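Side-chain contacts in mandelate racemase/muconate lactonizing enzyme family protein (Bradyrhizobium sp. ORS 278, PDB 3TOY), which is of unknown function but belongs to the enolase superfamily, in which an N-terminal capping domain is joined to a metal-binding barrel domain: residues L117-L122 / W273-G278; E246-P249 / G255-A258; H329-T334 / H338-L343. One frame throughout, in Å; residues are numbered along the deposited sequence.

From the N terminus, the chain first passes through 117-122, the turn between helices 103-113 and 122-142. Interaction 1 closes a long loop of 150 residues, pinning this turn of the N-terminal family domain to the start of helix 275-285 in the barrel. Within that excursion lies interaction 2, a short closure in which helix 253-262 folds back on the loop after strand 243-245. Interaction 3 follows in series and is local too: the turn after helix 324-330 meets the start of strand 340-342 and the residues just before it, after a three-residue gap. The three are separate, with centres 19 to 23 Å apart; one joins domains, and two lie within the barrel range.

Interaction 1: L117-L122 / W273-G278; sequences LGWQGL and WWFPRG
W119 and F275 lie face to face where the N-terminal family domain meets the barrel domain, an interface characteristic of the enolase superfamily. Their planes are only 5° apart, and the five-membered ring of W119 sits with its centroid 3.7 Å from that of F275. The W119 torsion chi1 of 68° sets CG between the backbone N and the carbonyl carbon, which brings the indole across toward helix 275-285. Beyond CB, W119 CG lies over CE2 of F275, and NE1 comes to 3.4 Å from F275 CD2. At the ring fusion, W119 CD2 is 3.5 Å from F275 CZ; farther out, W119 CZ2 faces CD1, and CH2 and CZ3 face CE1. The phenyl ring lies over the middle of the indole, and every indole ring atom has a phenyl carbon within 3.8 Å. R115 adds a cation-pi contact to W119, whose ring also packs on M107 and D111 of helix 103-113.

The next two residues, Q120 and G121, cover one face of W274. Q120 CB stands over the five-membered ring, 11° off its normal, and G121 N stands over the same face, 3.2 Å from W274 CZ2, with its N-H turned toward the six-membered ring. G121 is the N-cap residue of helix 122-142, so the start of that helix rests on the tryptophan. The polar ends of both side chains reach the second subunit: Q120 OE1 accepts from W274 NE1 of that subunit, W274 NE1 donates to its Q120 OE1, and Q120 NE2 also meets its E251. Between the two segments, one water takes a hydrogen bond from Q120 NE2 at 3.3 Å and gives one to W274 O at 2.7 Å.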
loop_
_atom_site.group_PDB
_atom_site.type_symbol
_atom_site.label_atom_id
_atom_site.label_comp_id
_atom_site.label_asym_id
_atom_site.label_seq_id
_atom_site.Cartn_x
_atom_site.Cartn_y
_atom_site.Cartn_z
ATOM N N LEU A 117 -30.562 1.948 18.057
ATOM C CA LEU A 117 -30.951 0.543 17.998
ATOM C C LEU A 117 -30.246 -0.179 16.841
ATOM O O LEU A 117 -29.824 -1.323 16.996
ATOM C CB LEU A 117 -32.478 0.401 17.819
ATOM C CG LEU A 117 -32.974 -1.004 17.504
ATOM C CD1 LEU A 117 -32.774 -1.959 18.676
ATOM C CD2 LEU A 117 -34.457 -0.946 17.112
ATOM N N GLY A 118 -30.176 0.491 15.688
ATOM C CA GLY A 118 -29.607 -0.095 14.457
ATOM C C GLY A 118 -30.686 -0.342 13.405
ATOM O O GLY A 118 -31.770 -0.829 13.737
ATOM N N TRP A 119 -30.430 0.005 12.142
ATOM C CA TRP A 119 -31.411 -0.314 11.103
ATOM C C TRP A 119 -31.022 -1.448 10.156
ATOM O O TRP A 119 -31.726 -1.732 9.188
ATOM C CB TRP A 119 -31.891 0.935 10.354
ATOM C CG TRP A 119 -30.873 1.647 9.472
ATOM C CD1 TRP A 119 -29.529 1.346 9.310
ATOM C CD2 TRP A 119 -31.133 2.784 8.640
ATOM N NE1 TRP A 119 -28.957 2.244 8.420
ATOM C CE2 TRP A 119 -29.917 3.132 8.001
ATOM C CE3 TRP A 119 -32.279 3.549 8.379
ATOM C CZ2 TRP A 119 -29.822 4.210 7.119
ATOM C CZ3 TRP A 119 -32.189 4.609 7.496
ATOM C CH2 TRP A 119 -30.968 4.931 6.874
ATOM N N GLN A 120 -29.936 -2.150 10.446
ATOM C CA GLN A 120 -29.697 -3.396 9.731
ATOM C C GLN A 120 -30.761 -4.419 10.131
ATOM O O GLN A 120 -31.271 -4.363 11.245
ATOM C CB GLN A 120 -28.325 -3.991 10.063
ATOM C CG GLN A 120 -27.186 -3.170 9.551
ATOM C CD GLN A 120 -26.894 -1.984 10.436
ATOM O OE1 GLN A 120 -26.870 -2.092 11.671
ATOM N NE2 GLN A 120 -26.692 -0.828 9.813
ATOM N N GLY A 121 -31.087 -5.334 9.220
ATOM C CA GLY A 121 -31.970 -6.463 9.540
ATOM C C GLY A 121 -33.433 -6.070 9.343
ATOM O O GLY A 121 -33.761 -5.258 8.471
ATOM N N LEU A 122 -34.318 -6.660 10.147
ATOM C CA LEU A 122 -35.768 -6.476 9.930
ATOM C C LEU A 122 -36.182 -5.009 9.883
ATOM O O LEU A 122 -37.024 -4.626 9.057
ATOM C CB LEU A 122 -36.577 -7.264 10.977
ATOM C CG LEU A 122 -36.295 -8.768 11.009
ATOM C CD1 LEU A 122 -37.080 -9.455 12.142
ATOM C CD2 LEU A 122 -36.592 -9.477 9.678
ATOM N N TRP A 273 -26.408 -6.841 1.653
ATOM C CA TRP A 273 -25.756 -5.711 2.294
ATOM C C TRP A 273 -26.759 -4.598 2.615
ATOM O O TRP A 273 -27.788 -4.427 1.927
ATOM C CB TRP A 273 -24.590 -5.165 1.450
ATOM C CG TRP A 273 -23.536 -6.202 1.154
ATOM C CD1 TRP A 273 -23.245 -7.304 1.905
ATOM C CD2 TRP A 273 -22.608 -6.208 0.056
ATOM N NE1 TRP A 273 -22.210 -8.014 1.320
ATOM C CE2 TRP A 273 -21.800 -7.353 0.195
ATOM C CE3 TRP A 273 -22.382 -5.352 -1.036
ATOM C CZ2 TRP A 273 -20.805 -7.691 -0.726
ATOM C CZ3 TRP A 273 -21.371 -5.693 -1.970
ATOM C CH2 TRP A 273 -20.611 -6.845 -1.799
ATOM N N TRP A 274 -26.452 -3.843 3.653
ATOM C CA TRP A 274 -27.416 -2.889 4.237
ATOM C C TRP A 274 -27.104 -1.444 3.880
ATOM O O TRP A 274 -26.087 -0.910 4.324
ATOM C CB TRP A 274 -27.453 -3.063 5.780
ATOM C CG TRP A 274 -27.937 -4.425 6.162
ATOM C CD1 TRP A 274 -27.193 -5.477 6.598
ATOM C CD2 TRP A 274 -29.302 -4.895 6.080
ATOM N NE1 TRP A 274 -28.010 -6.582 6.792
ATOM C CE2 TRP A 274 -29.309 -6.234 6.501
ATOM C CE3 TRP A 274 -30.512 -4.295 5.690
ATOM C CZ2 TRP A 274 -30.479 -7.007 6.534
ATOM C CZ3 TRP A 274 -31.694 -5.060 5.734
ATOM C CH2 TRP A 274 -31.660 -6.395 6.157
ATOM N N PHE A 275 -28.002 -0.813 3.116
ATOM C CA PHE A 275 -28.010 0.634 2.895
ATOM C C PHE A 275 -26.801 1.145 2.123
ATOM O O PHE A 275 -25.877 0.375 1.840
ATOM C CB PHE A 275 -28.174 1.392 4.216
ATOM C CG PHE A 275 -29.545 1.218 4.811
ATOM C CD1 PHE A 275 -30.598 1.991 4.365
ATOM C CD2 PHE A 275 -29.768 0.237 5.773
ATOM C CE1 PHE A 275 -31.890 1.820 4.896
ATOM C CE2 PHE A 275 -31.034 0.043 6.306
ATOM C CZ PHE A 275 -32.093 0.838 5.861
ATOM N N PRO A 276 -26.833 2.431 1.744
ATOM C CA PRO A 276 -25.702 2.918 0.951
ATOM C C PRO A 276 -24.369 2.716 1.661
ATOM O O PRO A 276 -23.354 2.416 0.997
ATOM C CB PRO A 276 -26.028 4.400 0.759
ATOM C CG PRO A 276 -27.580 4.357 0.592
ATOM C CD PRO A 276 -27.998 3.349 1.664
ATOM N N ARG A 277 -24.345 2.839 2.982
ATOM C CA ARG A 277 -23.045 2.668 3.687
ATOM C C ARG A 277 -22.525 1.253 3.584
ATOM O O ARG A 277 -21.317 1.044 3.462
ATOM C CB ARG A 277 -23.108 3.099 5.154
ATOM C CG ARG A 277 -21.758 2.888 5.936
ATOM C CD ARG A 277 -20.656 3.801 5.376
ATOM N NE ARG A 277 -21.082 5.192 5.434
ATOM C CZ ARG A 277 -20.628 6.166 4.639
ATOM N NH1 ARG A 277 -19.681 5.917 3.749
ATOM N NH2 ARG A 277 -21.109 7.397 4.756
ATOM N N GLY A 278 -23.423 0.271 3.644
ATOM C CA GLY A 278 -23.027 -1.133 3.509
ATOM C C GLY A 278 -22.352 -1.372 2.169
ATOM O O GLY A 278 -21.379 -2.126 2.078
HETATM O O HOH W 1 -25.554 -0.048 6.834
#

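Interaction 2: E246-P249 / G255-A258; sequences EPVP and GHAA
H256 ND1 is hydrogen-bonded to the backbone O of N252, just ahead of helix 253-262, and has V248 CG2 over the ring face, 3.4 Å from it. The same N252 accepts a bond from G255 N through its OD1, so both helix residues that touch the loop are tied to one asparagine. The imidazole reaches from the helix across the loop that follows strand 243-245, a beta-alpha connection of the barrel.

V248 CG2 covers one face of the ring, 3.7 Å from its centroid and 25° off the normal, a CH-pi contact. With the valine's chi1 at -48°, CG1 lies trans to the carbonyl carbon and CG2 is the methyl turned to the ring. E246 CA lies at the ring edge in its plane, 3.7 Å from H256 NE2, and P247 CD approaches the same nitrogen at 3.6 Å. On the CE1 corner two carbonyls converge: V248 O is 3.1 Å from H256 CE1 and P249 O is 3.2 Å from it.

The E246 side chain turns away from the histidine, and its OE2 accepts a hydrogen bond from N272 ND2. The nearest atoms of this side chain and a bound calcium ion are about 4 Å apart; E246 directly follows the calcium ligand E245. P247 and V248 pack on A229 of helix 226-236.

Donation from ND1 to N252 O implies a proton on that nitrogen. The loop meets the ring through a methyl on its face and two carbonyl oxygens that flank the CE1-H obliquely, so any attraction there is probably weak.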
loop_
_atom_site.group_PDB
_atom_site.type_symbol
_atom_site.label_atom_id
_atom_site.label_comp_id
_atom_site.label_asym_id
_atom_site.label_seq_id
_atom_site.Cartn_x
_atom_site.Cartn_y
_atom_site.Cartn_z
ATOM N N GLU A 246 -22.351 -14.616 -4.381
ATOM C CA GLU A 246 -22.167 -14.866 -2.939
ATOM C C GLU A 246 -21.456 -16.176 -2.627
ATOM O O GLU A 246 -22.034 -17.068 -2.007
ATOM C CB GLU A 246 -23.512 -14.793 -2.204
ATOM C CG GLU A 246 -24.082 -13.375 -2.101
ATOM C CD GLU A 246 -25.202 -13.281 -1.060
ATOM O OE1 GLU A 246 -26.103 -14.145 -1.088
ATOM O OE2 GLU A 246 -25.174 -12.372 -0.208
ATOM N N PRO A 247 -20.180 -16.298 -3.030
ATOM C CA PRO A 247 -19.452 -17.537 -2.750
ATOM C C PRO A 247 -19.295 -17.796 -1.261
ATOM O O PRO A 247 -19.219 -18.950 -0.861
ATOM C CB PRO A 247 -18.075 -17.302 -3.385
ATOM C CG PRO A 247 -17.965 -15.803 -3.491
ATOM C CD PRO A 247 -19.358 -15.331 -3.772
ATOM N N VAL A 248 -19.245 -16.734 -0.458
ATOM C CA VAL A 248 -19.009 -16.872 0.981
ATOM C C VAL A 248 -19.990 -15.995 1.744
ATOM O O VAL A 248 -20.747 -15.264 1.127
ATOM C CB VAL A 248 -17.528 -16.523 1.321
ATOM C CG1 VAL A 248 -16.600 -17.275 0.334
ATOM C CG2 VAL A 248 -17.278 -15.026 1.209
ATOM N N PRO A 249 -20.005 -16.074 3.091
ATOM C CA PRO A 249 -20.977 -15.253 3.813
ATOM C C PRO A 249 -20.962 -13.784 3.397
ATOM O O PRO A 249 -19.886 -13.184 3.192
ATOM C CB PRO A 249 -20.575 -15.423 5.281
ATOM C CG PRO A 249 -19.971 -16.826 5.315
ATOM C CD PRO A 249 -19.249 -16.971 3.986
ATOM N N GLY A 255 -13.217 -11.769 2.854
ATOM C CA GLY A 255 -13.216 -13.074 2.194
ATOM C C GLY A 255 -13.684 -12.986 0.746
ATOM O O GLY A 255 -13.084 -13.576 -0.145
ATOM N N HIS A 256 -14.764 -12.243 0.501
ATOM C CA HIS A 256 -15.169 -11.987 -0.882
ATOM C C HIS A 256 -14.014 -11.380 -1.692
ATOM O O HIS A 256 -13.747 -11.795 -2.827
ATOM C CB HIS A 256 -16.378 -11.050 -0.944
ATOM C CG HIS A 256 -17.707 -11.756 -0.873
ATOM N ND1 HIS A 256 -18.380 -11.955 0.311
ATOM C CD2 HIS A 256 -18.496 -12.274 -1.846
ATOM C CE1 HIS A 256 -19.527 -12.575 0.069
ATOM N NE2 HIS A 256 -19.612 -12.799 -1.231
ATOM N N ALA A 257 -13.340 -10.384 -1.122
ATOM C CA ALA A 257 -12.248 -9.733 -1.848
ATOM C C ALA A 257 -11.130 -10.717 -2.178
ATOM O O ALA A 257 -10.545 -10.681 -3.259
ATOM C CB ALA A 257 -11.690 -8.539 -1.010
ATOM N N ALA A 258 -10.833 -11.610 -1.244
ATOM C CA ALA A 258 -9.783 -12.585 -1.489
ATOM C C ALA A 258 -10.184 -13.566 -2.603
ATOM O O ALA A 258 -9.366 -13.923 -3.462
ATOM C CB ALA A 258 -9.455 -13.320 -0.203
#

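Interaction 3: H329-T334 / H338-L343; sequences HVLPVT and HFLEVL. With P4C (O-acetaldehydyl-hexaethylene glycol), chain R.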
loop_
_atom_site.group_PDB
_atom_site.type_symbol
_atom_site.label_atom_id
_atom_site.label_comp_id
_atom_site.label_asym_id
_atom_site.label_seq_id
_atom_site.Cartn_x
_atom_site.Cartn_y
_atom_site.Cartn_z
ATOM N N HIS A 329 -38.059 -0.132 -12.371
ATOM C CA HIS A 329 -38.173 1.318 -12.356
ATOM C C HIS A 329 -36.864 2.035 -12.027
ATOM O O HIS A 329 -36.720 3.218 -12.333
ATOM C CB HIS A 329 -39.239 1.791 -11.359
ATOM C CG HIS A 329 -40.644 1.569 -11.827
ATOM N ND1 HIS A 329 -41.377 2.548 -12.466
ATOM C CD2 HIS A 329 -41.453 0.486 -11.738
ATOM C CE1 HIS A 329 -42.575 2.069 -12.763
ATOM N NE2 HIS A 329 -42.651 0.822 -12.326
ATOM N N VAL A 330 -35.919 1.342 -11.389
ATOM C CA VAL A 330 -34.645 1.996 -11.050
ATOM C C VAL A 330 -33.470 1.617 -11.973
ATOM O O VAL A 330 -32.584 2.437 -12.191
ATOM C CB VAL A 330 -34.239 1.807 -9.557
ATOM C CG1 VAL A 330 -35.112 2.698 -8.649
ATOM C CG2 VAL A 330 -34.303 0.341 -9.156
ATOM N N LEU A 331 -33.487 0.417 -12.542
ATOM C CA LEU A 331 -32.416 0.048 -13.481
ATOM C C LEU A 331 -32.247 1.015 -14.666
ATOM O O LEU A 331 -31.117 1.314 -15.083
ATOM C CB LEU A 331 -32.552 -1.414 -13.903
ATOM C CG LEU A 331 -32.020 -2.336 -12.812
ATOM C CD1 LEU A 331 -32.544 -3.774 -12.964
ATOM C CD2 LEU A 331 -30.472 -2.324 -12.816
ATOM N N PRO A 332 -33.366 1.551 -15.209
ATOM C CA PRO A 332 -33.207 2.472 -16.332
ATOM C C PRO A 332 -32.472 3.769 -16.012
ATOM O O PRO A 332 -32.051 4.462 -16.940
ATOM C CB PRO A 332 -34.670 2.775 -16.756
ATOM C CG PRO A 332 -35.426 1.542 -16.310
ATOM C CD PRO A 332 -34.784 1.197 -14.978
ATOM N N VAL A 333 -32.338 4.129 -14.731
ATOM C CA VAL A 333 -31.607 5.347 -14.374
ATOM C C VAL A 333 -30.292 5.039 -13.642
ATOM O O VAL A 333 -29.699 5.922 -13.020
ATOM C CB VAL A 333 -32.470 6.323 -13.551
ATOM C CG1 VAL A 333 -33.669 6.839 -14.433
ATOM C CG2 VAL A 333 -32.968 5.652 -12.256
ATOM N N THR A 334 -29.859 3.789 -13.742
ATOM C CA THR A 334 -28.657 3.301 -13.051
ATOM C C THR A 334 -27.556 3.289 -14.116
ATOM O O THR A 334 -27.663 2.556 -15.104
ATOM C CB THR A 334 -28.882 1.886 -12.511
ATOM O OG1 THR A 334 -29.958 1.907 -11.555
ATOM C CG2 THR A 334 -27.591 1.283 -11.844
ATOM N N HIS A 338 -27.109 -3.570 -15.370
ATOM C CA HIS A 338 -26.627 -4.830 -15.922
ATOM C C HIS A 338 -27.850 -5.731 -16.151
ATOM O O HIS A 338 -28.476 -5.647 -17.214
ATOM C CB HIS A 338 -25.571 -5.424 -14.955
ATOM C CG HIS A 338 -24.807 -6.595 -15.500
ATOM N ND1 HIS A 338 -24.013 -7.391 -14.698
ATOM C CD2 HIS A 338 -24.693 -7.095 -16.756
ATOM C CE1 HIS A 338 -23.438 -8.326 -15.438
ATOM N NE2 HIS A 338 -23.836 -8.173 -16.691
ATOM N N PHE A 339 -28.213 -6.559 -15.184
ATOM C CA PHE A 339 -29.381 -7.472 -15.337
ATOM C C PHE A 339 -30.496 -7.200 -14.324
ATOM O O PHE A 339 -30.237 -6.777 -13.202
ATOM C CB PHE A 339 -28.958 -8.919 -15.111
ATOM C CG PHE A 339 -28.448 -9.606 -16.323
ATOM C CD1 PHE A 339 -27.088 -9.855 -16.463
ATOM C CD2 PHE A 339 -29.326 -10.057 -17.316
ATOM C CE1 PHE A 339 -26.602 -10.511 -17.580
ATOM C CE2 PHE A 339 -28.841 -10.729 -18.435
ATOM C CZ PHE A 339 -27.481 -10.960 -18.564
ATOM N N LEU A 340 -31.735 -7.491 -14.729
ATOM C CA LEU A 340 -32.861 -7.572 -13.803
ATOM C C LEU A 340 -33.116 -9.058 -13.504
ATOM O O LEU A 340 -33.222 -9.881 -14.432
ATOM C CB LEU A 340 -34.102 -6.866 -14.412
ATOM C CG LEU A 340 -35.378 -6.837 -13.539
ATOM C CD1 LEU A 340 -36.223 -5.612 -13.884
ATOM C CD2 LEU A 340 -36.208 -8.118 -13.670
ATOM N N GLU A 341 -33.148 -9.418 -12.216
ATOM C CA GLU A 341 -33.405 -10.799 -11.796
ATOM C C GLU A 341 -34.899 -11.110 -11.793
ATOM O O GLU A 341 -35.669 -10.471 -11.068
ATOM C CB GLU A 341 -32.915 -11.054 -10.365
ATOM C CG GLU A 341 -33.079 -12.530 -9.933
ATOM C CD GLU A 341 -32.521 -12.821 -8.550
ATOM O OE1 GLU A 341 -32.376 -11.875 -7.730
ATOM O OE2 GLU A 341 -32.238 -14.002 -8.290
ATOM N N VAL A 342 -35.302 -12.117 -12.556
ATOM C CA VAL A 342 -36.717 -12.495 -12.542
ATOM C C VAL A 342 -36.923 -13.703 -11.665
ATOM O O VAL A 342 -36.541 -14.819 -12.025
ATOM C CB VAL A 342 -37.254 -12.798 -13.947
ATOM C CG1 VAL A 342 -38.703 -13.324 -13.859
ATOM C CG2 VAL A 342 -37.186 -11.556 -14.821
ATOM N N LEU A 343 -37.483 -13.452 -10.487
ATOM C CA LEU A 343 -37.985 -14.489 -9.586
ATOM C C LEU A 343 -39.310 -13.935 -9.072
ATOM O O LEU A 343 -39.336 -12.946 -8.346
ATOM C CB LEU A 343 -37.003 -14.736 -8.440
ATOM C CG LEU A 343 -37.273 -15.835 -7.407
ATOM C CD1 LEU A 343 -37.938 -17.049 -8.017
ATOM C CD2 LEU A 343 -35.967 -16.222 -6.714
HETATM O O1 P4C R . -19.706 -5.745 -18.111
HETATM C C2 P4C R . -21.134 -5.714 -17.969
HETATM C C3 P4C R . -21.802 -5.207 -19.245
HETATM O O4 P4C R . -23.133 -4.816 -18.892
HETATM C C5 P4C R . -23.924 -4.359 -19.994
HETATM C C6 P4C R . -25.370 -4.857 -19.864
HETATM O O7 P4C R . -25.439 -6.205 -20.333
HETATM C C8 P4C R . -26.685 -6.895 -20.127
HETATM C C9 P4C R . -27.035 -7.653 -21.419
HETATM O O10 P4C R . -26.618 -9.018 -21.433
HETATM C C11 P4C R . -26.373 -9.528 -22.759
HETATM C C12 P4C R . -24.957 -9.213 -23.239
HETATM O O13 P4C R . -24.245 -10.394 -23.633
HETATM C C14 P4C R . -22.817 -10.245 -23.627
HETATM C C15 P4C R . -22.176 -10.717 -22.318
HETATM O O16 P4C R . -21.417 -11.928 -22.465
HETATM C C17 P4C R . -21.234 -12.649 -21.235
HETATM C C18 P4C R . -20.858 -14.117 -21.469
HETATM O O19 P4C R . -22.030 -14.926 -21.659
HETATM C C20 P4C R . -21.798 -16.095 -22.451
HETATM C C21 P4C R . -23.116 -16.656 -22.989
HETATM O O22 P4C R . -23.629 -15.843 -24.051
#
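H338, whose backbone N is approached by CD2 of L331, holds its imidazole between two partners: C2 of o-acetaldehydyl-hexaethylene glycol lies over one face and CD1 of F339 over the opposite one. The ligand's O7 comes in at the edge, in the ring plane, and its O4 is 3.5 Å from H338 CD2. F339 in turn has C8 of the ligand over one face, and its CZ lies 3.6 Å from O10. The glycol thus passes over a face and the edge of H338 and then over a face of F339, and F290 meets the H338 ring edge to face.

L331 makes the apolar contact across the two segments. Its CD1 touches L340 CB at 3.8 Å and lies equally far from F339 O, the two side chains crossing at a slant. Behind it, the end of the helix is fastened by V330 O, which takes two donors from opposite faces of its carbonyl plane: T334 OG1 at 2.8 Å, tilted 47° out of the plane, and V333 N. T334 OG1 also bonds W304 NE1.

In the barrel, L331 and V330 pack on W304 of helix 300-314, P332 and L340 rest on I157, and strand 340-342 runs parallel to strand 157-162, which carries that isoleucine, so L331, in the 3-10 turn after helix 324-330, packs between helix 300-314 and the start of strand 340-342.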